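PDB 1LJ8: mannitol dehydrogenase from Pseudomonas fluorescens, which probably catalyses the NAD-dependent interconversion of mannitol and fructose, as a long-chain dehydrogenase of the mannitol dehydrogenase family. Local coordinates for residues L443-L448 with E464-F469; E399-A404 with F469-G474. All blocks are in the same frame, centred on the assembly; numbering follows the deposited sequence.

Contact 1 (L443-L448 with E464-F469); sequences LISQRL and EFVAAF
The outer end of the Phe469 ring reaches from helix 463-488 to the short helix 444-448, where Ile444, Ser445 and Leu448 receive it. The closest approach is made by CG2 of Ile444, which lies 3.7 Å from Phe469 CZ and meets the ring at its edge, in the ring plane, while the two side chains run at about a right angle to one another. This methyl is the branch of Ile444 opposite the backbone N, and the same choice at Phe469, with CG trans to the backbone N (chi1 170°), carries the ring out to helix 444-448. Ser445 closes on the ring obliquely through its backbone and CB, its CA standing 4.0 Å from Phe469 CE2. Leu448 is a looser neighbour, with CD2 4.4 Å from Phe469 CZ. Replacing Phe469 with an alanine would probably open a gap between the two helices and leave Ile444 CG2 and Leu448 CD2 without their apolar partner. Packing slackens toward the partly exposed side, where Val466 CG1 comes no nearer than 4.3 Å to Ser445 CB. The Ser445 hydroxyl is not turned to the ring but is hydrogen-bonded to Glu470, one residue beyond Phe469, giving this side a polar tie. No hydrogen bond joins the two segments, and they bury only 170 Å² between them. The local axes stay 10.8 Å apart and run at 121°, so one long aromatic side chain does most of the bridging. Helix 401-413 closes the group from a further direction: Trp410 and Ala411 touch Leu448, and Ala404 touches Phe465, whose ring also packs on Ile390 and Ile394 of helix 387-396.

Contact 2 (E399-A404 with F469-G474); sequences ETERAA and FERCYG
The carboxylate of Glu401 and the guanidinium of Arg471 lie nearly coplanar, their planes 14° apart, and meet edge to edge. Arg471 grips side-on with two nitrogens, NE donating to Glu401 OE2 at 2.7 Å and NH2 to Glu401 OE1 at 2.6 Å. Both oxygens accept on their syn lone pairs, and the nearly straight bonds (177° and 170°) fix the rotation of both flat groups. The Arg471 chain bends at its third torsion, turning NE and NH2 together toward Glu401. Lys491 adds a second, weak and long ion pair to OE1. Beside this bridge, Glu399 OE1 caps the helix start by accepting from Glu401 N at 2.9 Å, from above its carboxylate plane, and its OE2 forms a salt bridge with Lys491. Deeper in, the methyl of Ala404 sits 3.7 Å from Phe469 N, where its small size lets the backbones come close, and Cys472 SG lies 3.8 Å from Glu401 O. The arrangement is a helix-helix interface in which small buried side chains, Ala404 and Cys472, pack against the partner backbone, with a bidentate salt bridge toward the surface, joining the start of helix 401-413 to helix 463-488 in the C-terminal domain.

Overall arrangement
Contacts 1 and 2 lie with their centres about 9 Å apart, and both belong to the helical C-terminal domain of the mannitol dehydrogenase family. Helix 463-488 serves both, and Phe469 is common to them, its backbone near helix 401-413 and its ring directed to helix 444-448. Along the chain the order is 399-404, 443-448, then 464-474, so both segments of contact 1 fall within the span that contact 2 closes. A direct touch between Ala468 and Glu401 makes the two interfaces continuous. Together they gather three helices into one cluster, away from the annotated NAD-binding residues.

Contact 1 (L443-L448 with E464-F469)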
loop_
_atom_site.group_PDB
_atom_site.type_symbol
_atom_site.label_atom_id
_atom_site.label_comp_id
_atom_site.label_asym_id
_atom_site.label_seq_id
_atom_site.Cartn_x
_atom_site.Cartn_y
_atom_site.Cartn_z
ATOM N N LEU A 443 -5.205 16.175 27.364
ATOM C CA LEU A 443 -5.770 16.805 26.191
ATOM C C LEU A 443 -5.760 15.942 24.925
ATOM O O LEU A 443 -6.146 16.410 23.860
ATOM C CB LEU A 443 -5.027 18.112 25.914
ATOM C CG LEU A 443 -5.173 19.230 26.969
ATOM C CD1 LEU A 443 -4.199 20.370 26.616
ATOM C CD2 LEU A 443 -6.579 19.766 26.996
ATOM N N ILE A 444 -5.348 14.685 25.048
ATOM C CA ILE A 444 -5.263 13.817 23.876
ATOM C C ILE A 444 -6.601 13.612 23.171
ATOM O O ILE A 444 -6.688 13.745 21.948
ATOM C CB ILE A 444 -4.611 12.453 24.249
ATOM C CG1 ILE A 444 -3.132 12.687 24.543
ATOM C CG2 ILE A 444 -4.814 11.403 23.114
ATOM C CD1 ILE A 444 -2.424 11.515 25.219
ATOM N N SER A 445 -7.670 13.338 23.909
ATOM C CA SER A 445 -8.919 13.089 23.198
ATOM C C SER A 445 -9.388 14.354 22.493
ATOM O O SER A 445 -9.900 14.290 21.382
ATOM C CB SER A 445 -10.009 12.507 24.147
ATOM O OG SER A 445 -10.293 13.404 25.206
ATOM N N GLN A 446 -9.178 15.516 23.103
ATOM C CA GLN A 446 -9.618 16.747 22.469
ATOM C C GLN A 446 -8.788 17.136 21.240
ATOM O O GLN A 446 -9.318 17.711 20.275
ATOM C CB GLN A 446 -9.572 17.903 23.480
ATOM C CG GLN A 446 -10.007 19.244 22.929
ATOM C CD GLN A 446 -11.504 19.334 22.660
ATOM O OE1 GLN A 446 -12.027 20.427 22.394
ATOM N NE2 GLN A 446 -12.211 18.188 22.727
ATOM N N ARG A 447 -7.502 16.823 21.268
ATOM C CA ARG A 447 -6.630 17.198 20.158
ATOM C C ARG A 447 -6.503 16.146 19.067
ATOM O O ARG A 447 -6.659 16.450 17.888
ATOM C CB ARG A 447 -5.218 17.511 20.659
ATOM C CG ARG A 447 -5.096 18.742 21.584
ATOM C CD ARG A 447 -3.687 18.761 22.177
ATOM N NE ARG A 447 -3.348 19.995 22.871
ATOM C CZ ARG A 447 -2.198 20.186 23.524
ATOM N NH1 ARG A 447 -1.274 19.211 23.577
ATOM N NH2 ARG A 447 -1.963 21.361 24.110
ATOM N N LEU A 448 -6.174 14.915 19.466
ATOM C CA LEU A 448 -5.967 13.859 18.488
ATOM C C LEU A 448 -7.231 13.494 17.720
ATOM O O LEU A 448 -7.191 13.382 16.506
ATOM C CB LEU A 448 -5.385 12.617 19.156
ATOM C CG LEU A 448 -5.088 11.476 18.165
ATOM C CD1 LEU A 448 -3.975 11.906 17.218
ATOM C CD2 LEU A 448 -4.645 10.248 18.902
ATOM N N GLU A 464 -19.985 8.148 23.148
ATOM C CA GLU A 464 -19.708 6.735 23.342
ATOM C C GLU A 464 -18.268 6.407 22.896
ATOM O O GLU A 464 -17.514 5.748 23.597
ATOM C CB GLU A 464 -20.623 5.864 22.473
ATOM C CG GLU A 464 -22.088 5.703 22.946
ATOM C CD GLU A 464 -22.944 6.955 22.823
ATOM O OE1 GLU A 464 -24.037 6.896 23.438
ATOM O OE2 GLU A 464 -22.585 7.964 22.143
ATOM N N PHE A 465 -17.903 6.869 21.716
ATOM C CA PHE A 465 -16.567 6.513 21.222
ATOM C C PHE A 465 -15.496 7.233 22.020
ATOM O O PHE A 465 -14.457 6.652 22.376
ATOM C CB PHE A 465 -16.405 6.879 19.737
ATOM C CG PHE A 465 -15.036 6.527 19.209
ATOM C CD1 PHE A 465 -14.798 5.254 18.692
ATOM C CD2 PHE A 465 -13.988 7.425 19.321
ATOM C CE1 PHE A 465 -13.510 4.867 18.292
ATOM C CE2 PHE A 465 -12.678 7.069 18.919
ATOM C CZ PHE A 465 -12.447 5.796 18.411
ATOM N N VAL A 466 -15.715 8.513 22.299
ATOM C CA VAL A 466 -14.702 9.246 23.060
ATOM C C VAL A 466 -14.467 8.590 24.446
ATOM O O VAL A 466 -13.328 8.469 24.887
ATOM C CB VAL A 466 -15.124 10.723 23.244
ATOM C CG1 VAL A 466 -14.175 11.423 24.245
ATOM C CG2 VAL A 466 -15.053 11.441 21.886
ATOM N N ALA A 467 -15.533 8.148 25.113
ATOM C CA ALA A 467 -15.377 7.515 26.440
ATOM C C ALA A 467 -14.578 6.203 26.316
ATOM O O ALA A 467 -13.717 5.905 27.144
ATOM C CB ALA A 467 -16.768 7.213 27.052
ATOM N N ALA A 468 -14.868 5.442 25.270
ATOM C CA ALA A 468 -14.178 4.172 25.051
ATOM C C ALA A 468 -12.683 4.447 24.765
ATOM O O ALA A 468 -11.801 3.748 25.260
ATOM C CB ALA A 468 -14.816 3.418 23.874
ATOM N N PHE A 469 -12.419 5.455 23.949
ATOM C CA PHE A 469 -11.037 5.829 23.636
ATOM C C PHE A 469 -10.293 6.224 24.893
ATOM O O PHE A 469 -9.170 5.788 25.120
ATOM C CB PHE A 469 -11.025 7.004 22.641
ATOM C CG PHE A 469 -9.669 7.606 22.463
ATOM C CD1 PHE A 469 -8.749 7.032 21.593
ATOM C CD2 PHE A 469 -9.295 8.708 23.220
ATOM C CE1 PHE A 469 -7.482 7.532 21.479
ATOM C CE2 PHE A 469 -8.002 9.235 23.117
ATOM C CZ PHE A 469 -7.087 8.634 22.234
#

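Contact 2 (E399-A404 with F469-G474)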
loop_
_atom_site.group_PDB
_atom_site.type_symbol
_atom_site.label_atom_id
_atom_site.label_comp_id
_atom_site.label_asym_id
_atom_site.label_seq_id
_atom_site.Cartn_x
_atom_site.Cartn_y
_atom_site.Cartn_z
ATOM N N GLU A 399 -21.107 -1.666 19.841
ATOM C CA GLU A 399 -19.957 -1.512 20.760
ATOM C C GLU A 399 -18.738 -0.981 20.007
ATOM O O GLU A 399 -18.369 -1.573 19.001
ATOM C CB GLU A 399 -19.619 -2.881 21.371
ATOM C CG GLU A 399 -18.289 -2.983 22.202
ATOM C CD GLU A 399 -18.241 -2.106 23.490
ATOM O OE1 GLU A 399 -17.912 -0.871 23.450
ATOM O OE2 GLU A 399 -18.547 -2.671 24.579
ATOM N N THR A 400 -18.120 0.103 20.482
ATOM C CA THR A 400 -16.925 0.620 19.771
ATOM C C THR A 400 -15.608 0.306 20.463
ATOM O O THR A 400 -14.542 0.640 19.933
ATOM C CB THR A 400 -16.967 2.166 19.603
ATOM O OG1 THR A 400 -16.928 2.805 20.890
ATOM C CG2 THR A 400 -18.244 2.594 18.840
ATOM N N GLU A 401 -15.675 -0.331 21.623
ATOM C CA GLU A 401 -14.476 -0.551 22.419
ATOM C C GLU A 401 -13.285 -1.202 21.737
ATOM O O GLU A 401 -12.150 -0.741 21.923
ATOM C CB GLU A 401 -14.806 -1.351 23.674
ATOM C CG GLU A 401 -13.885 -0.990 24.810
ATOM C CD GLU A 401 -14.588 -0.044 25.774
ATOM O OE1 GLU A 401 -15.649 0.530 25.396
ATOM O OE2 GLU A 401 -14.079 0.126 26.884
ATOM N N ARG A 402 -13.514 -2.285 20.991
ATOM C CA ARG A 402 -12.376 -2.922 20.327
ATOM C C ARG A 402 -11.767 -2.002 19.290
ATOM O O ARG A 402 -10.538 -1.986 19.134
ATOM C CB ARG A 402 -12.774 -4.214 19.637
ATOM C CG ARG A 402 -13.205 -5.388 20.607
ATOM C CD ARG A 402 -13.773 -6.538 19.773
ATOM N NE ARG A 402 -15.110 -6.189 19.280
ATOM C CZ ARG A 402 -16.237 -6.317 19.982
ATOM N NH1 ARG A 402 -16.244 -6.817 21.227
ATOM N NH2 ARG A 402 -17.371 -5.871 19.473
ATOM N N ALA A 403 -12.601 -1.257 18.562
ATOM C CA ALA A 403 -12.055 -0.361 17.521
ATOM C C ALA A 403 -11.403 0.858 18.158
ATOM O O ALA A 403 -10.394 1.389 17.662
ATOM C CB ALA A 403 -13.174 0.070 16.553
ATOM N N ALA A 404 -11.986 1.312 19.272
ATOM C CA ALA A 404 -11.413 2.456 19.990
ATOM C C ALA A 404 -10.031 2.104 20.505
ATOM O O ALA A 404 -9.163 2.969 20.566
ATOM C CB ALA A 404 -12.348 2.898 21.213
ATOM N N PHE A 469 -12.419 5.455 23.949
ATOM C CA PHE A 469 -11.037 5.829 23.636
ATOM C C PHE A 469 -10.293 6.224 24.893
ATOM O O PHE A 469 -9.170 5.788 25.120
ATOM C CB PHE A 469 -11.025 7.004 22.641
ATOM C CG PHE A 469 -9.669 7.606 22.463
ATOM C CD1 PHE A 469 -8.749 7.032 21.593
ATOM C CD2 PHE A 469 -9.295 8.708 23.220
ATOM C CE1 PHE A 469 -7.482 7.532 21.479
ATOM C CE2 PHE A 469 -8.002 9.235 23.117
ATOM C CZ PHE A 469 -7.087 8.634 22.234
ATOM N N GLU A 470 -10.922 7.032 25.743
ATOM C CA GLU A 470 -10.258 7.455 26.960
ATOM C C GLU A 470 -10.002 6.300 27.943
ATOM O O GLU A 470 -8.938 6.266 28.571
ATOM C CB GLU A 470 -11.067 8.586 27.624
ATOM C CG GLU A 470 -10.981 9.890 26.808
ATOM C CD GLU A 470 -11.733 11.040 27.436
ATOM O OE1 GLU A 470 -12.454 10.828 28.430
ATOM O OE2 GLU A 470 -11.607 12.166 26.919
ATOM N N ARG A 471 -10.969 5.387 28.084
ATOM C CA ARG A 471 -10.834 4.189 28.958
ATOM C C ARG A 471 -9.637 3.353 28.447
ATOM O O ARG A 471 -8.781 2.897 29.216
ATOM C CB ARG A 471 -12.061 3.247 28.839
ATOM C CG ARG A 471 -13.345 3.723 29.452
ATOM C CD ARG A 471 -14.321 2.573 29.546
ATOM N NE ARG A 471 -15.004 2.224 28.290
ATOM C CZ ARG A 471 -16.080 2.865 27.838
ATOM N NH1 ARG A 471 -16.583 3.884 28.511
ATOM N NH2 ARG A 471 -16.712 2.444 26.753
ATOM N N CYS A 472 -9.642 3.113 27.149
ATOM C CA CYS A 472 -8.581 2.313 26.518
ATOM C C CYS A 472 -7.216 2.926 26.694
ATOM O O CYS A 472 -6.252 2.228 27.069
ATOM C CB CYS A 472 -8.870 2.091 25.001
ATOM S SG CYS A 472 -10.242 0.907 24.711
ATOM N N TYR A 473 -7.104 4.216 26.411
ATOM C CA TYR A 473 -5.797 4.875 26.554
ATOM C C TYR A 473 -5.272 4.797 28.010
ATOM O O TYR A 473 -4.103 4.447 28.259
ATOM C CB TYR A 473 -5.918 6.311 26.105
ATOM C CG TYR A 473 -4.605 7.050 26.158
ATOM C CD1 TYR A 473 -3.708 6.979 25.103
ATOM C CD2 TYR A 473 -4.232 7.754 27.304
ATOM C CE1 TYR A 473 -2.444 7.597 25.190
ATOM C CE2 TYR A 473 -2.978 8.371 27.424
ATOM C CZ TYR A 473 -2.087 8.281 26.356
ATOM O OH TYR A 473 -0.825 8.847 26.443
ATOM N N GLY A 474 -6.136 5.137 28.975
ATOM C CA GLY A 474 -5.705 5.063 30.362
ATOM C C GLY A 474 -5.301 3.649 30.752
ATOM O O GLY A 474 -4.305 3.463 31.465
#